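Local structure of putative cell wall hydrolase phosphatase-associated protein (Clostridioides difficile, 7CFL) at residues L25-V30 against N37-S42. The protein is an autolysin whose NlpC/P60 (C40) catalytic domain, the part in this chain, probably cleaves cell-wall peptide bonds as a cysteine-type endopeptidase. Sequence-based numbering, arbitrary orientation.
Sequences LGKPYV and NSFDCS. With FLC (citrate anion), chain E.
Tyr29 and Phe39 pair in a single beta bridge held by two backbone hydrogen bonds. Val30 N donates to Phe39 O at 2.9 Å. Phe39 N donates to Pro28 O at 3.1 Å. Tyr29 CA also makes a CA-H...O contact to the same Phe39 O, 3.2 Å.

A citrate anion, probably from the crystallisation liquor, joins the two segments further along. Its OG2 accepts from Tyr29 OH at 2.5 Å and, almost straight, from Cys41 N at 3.1 Å. OG2 lies at the edge of the Tyr29 ring, in its plane. With CG anti to the backbone N (chi1 -177°), this ring runs past Asp40, and its CE2 is 3.5 Å from Asp40 CA. The ring and carboxylate planes are 46° apart. Asp40 OD1 caps Gly43 N and forms a salt bridge with Arg59. Ser42 OG donates to citrate OB2 at 2.8 Å.

Packing completes the contact. Lys27 CD meets the edge of the Phe39 ring, 4.0 Å from CE2; CB lies near the same atom. Val30 CG2 touches Ser38 CB. Tyr47 meets the Phe39 ring from helix 41-53.

The Asp-Cys-Ser sequence at the start of this helix is characteristic of NlpC/P60 peptidases. In that family the cysteine of this motif is the nucleophile, so Cys41 probably plays that part here, and citrate probably sits in the active-site cleft.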
# COMPACT_ATOMS: atom_id res chain seq x y z
N LEU A 25 7.00 -0.39 -10.95
CA LEU A 25 7.42 -1.79 -10.67
C LEU A 25 8.94 -1.89 -10.82
O LEU A 25 9.47 -1.34 -11.81
CB LEU A 25 6.73 -2.80 -11.60
CG LEU A 25 5.30 -3.17 -11.18
CD1 LEU A 25 4.53 -3.80 -12.32
CD2 LEU A 25 5.32 -4.11 -9.98
N GLY A 26 9.59 -2.52 -9.84
CA GLY A 26 11.03 -2.81 -9.87
C GLY A 26 11.84 -1.70 -9.23
O GLY A 26 13.08 -1.89 -9.13
N LYS A 27 11.22 -0.57 -8.85
CA LYS A 27 11.97 0.59 -8.29
C LYS A 27 12.37 0.22 -6.87
O LYS A 27 11.60 -0.44 -6.17
CB LYS A 27 11.16 1.88 -8.37
CG LYS A 27 10.92 2.36 -9.80
CD LYS A 27 10.78 3.83 -9.96
CE LYS A 27 12.02 4.46 -10.56
NZ LYS A 27 12.10 4.19 -12.01
N PRO A 28 13.59 0.56 -6.40
CA PRO A 28 14.11 0.01 -5.15
C PRO A 28 13.43 0.54 -3.87
O PRO A 28 12.99 1.69 -3.85
CB PRO A 28 15.59 0.45 -5.17
CG PRO A 28 15.55 1.72 -5.97
CD PRO A 28 14.57 1.43 -7.08
N TYR A 29 13.40 -0.31 -2.84
CA TYR A 29 12.99 0.05 -1.45
C TYR A 29 14.16 0.76 -0.76
O TYR A 29 15.29 0.20 -0.72
CB TYR A 29 12.59 -1.16 -0.61
CG TYR A 29 12.10 -0.80 0.77
CD1 TYR A 29 12.98 -0.56 1.81
CD2 TYR A 29 10.74 -0.68 1.05
CE1 TYR A 29 12.54 -0.18 3.07
CE2 TYR A 29 10.28 -0.32 2.31
CZ TYR A 29 11.18 -0.09 3.33
OH TYR A 29 10.74 0.25 4.58
N VAL A 30 13.89 1.96 -0.25
CA VAL A 30 14.79 2.73 0.64
C VAL A 30 13.93 3.33 1.75
O VAL A 30 13.09 4.17 1.44
CB VAL A 30 15.56 3.81 -0.16
CG1 VAL A 30 16.30 4.76 0.76
CG2 VAL A 30 16.51 3.18 -1.19
N ASN A 37 12.49 7.95 -7.40
CA ASN A 37 13.40 6.86 -7.84
C ASN A 37 13.43 5.70 -6.84
O ASN A 37 13.77 4.58 -7.27
CB ASN A 37 14.83 7.37 -8.05
CG ASN A 37 14.85 8.57 -8.96
OD1 ASN A 37 14.16 8.59 -9.98
ND2 ASN A 37 15.60 9.59 -8.57
N SER A 38 13.10 5.96 -5.58
CA SER A 38 13.17 4.98 -4.46
C SER A 38 12.00 5.26 -3.51
O SER A 38 11.49 6.41 -3.49
CB SER A 38 14.50 5.03 -3.76
OG SER A 38 14.70 6.28 -3.14
N PHE A 39 11.59 4.27 -2.73
CA PHE A 39 10.36 4.37 -1.91
C PHE A 39 10.44 3.50 -0.66
O PHE A 39 11.04 2.44 -0.70
CB PHE A 39 9.14 3.90 -2.71
CG PHE A 39 8.91 4.62 -4.02
CD1 PHE A 39 8.26 5.83 -4.05
CD2 PHE A 39 9.37 4.09 -5.22
CE1 PHE A 39 8.03 6.48 -5.26
CE2 PHE A 39 9.16 4.76 -6.42
CZ PHE A 39 8.51 5.97 -6.44
N ASP A 40 9.72 3.90 0.39
CA ASP A 40 9.29 2.96 1.44
C ASP A 40 7.79 2.71 1.19
O ASP A 40 7.23 3.27 0.21
CB ASP A 40 9.70 3.43 2.84
CG ASP A 40 9.06 4.72 3.33
OD1 ASP A 40 7.97 5.08 2.82
OD2 ASP A 40 9.68 5.37 4.22
N CYS A 41 7.15 1.88 2.00
CA CYS A 41 5.82 1.36 1.61
C CYS A 41 4.80 2.53 1.64
O CYS A 41 4.10 2.69 0.66
CB CYS A 41 5.47 0.15 2.46
SG CYS A 41 5.10 0.55 4.18
N SER A 42 4.85 3.40 2.63
CA SER A 42 3.94 4.56 2.77
C SER A 42 4.40 5.70 1.86
O SER A 42 3.57 6.46 1.39
CB SER A 42 3.90 4.98 4.21
OG SER A 42 5.21 5.27 4.67
CAC FLC E . 8.03 5.34 7.12
CA FLC E . 7.87 3.96 6.49
CB FLC E . 7.24 2.89 7.39
CBC FLC E . 5.84 3.33 7.91
CG FLC E . 6.98 1.59 6.62
CGC FLC E . 8.16 0.89 6.00
OA1 FLC E . 7.48 5.55 8.23
OA2 FLC E . 8.71 6.22 6.50
OB1 FLC E . 5.54 2.97 9.07
OB2 FLC E . 5.08 3.98 7.14
OG1 FLC E . 8.78 0.08 6.72
OG2 FLC E . 8.39 1.09 4.77
OHB FLC E . 8.07 2.66 8.50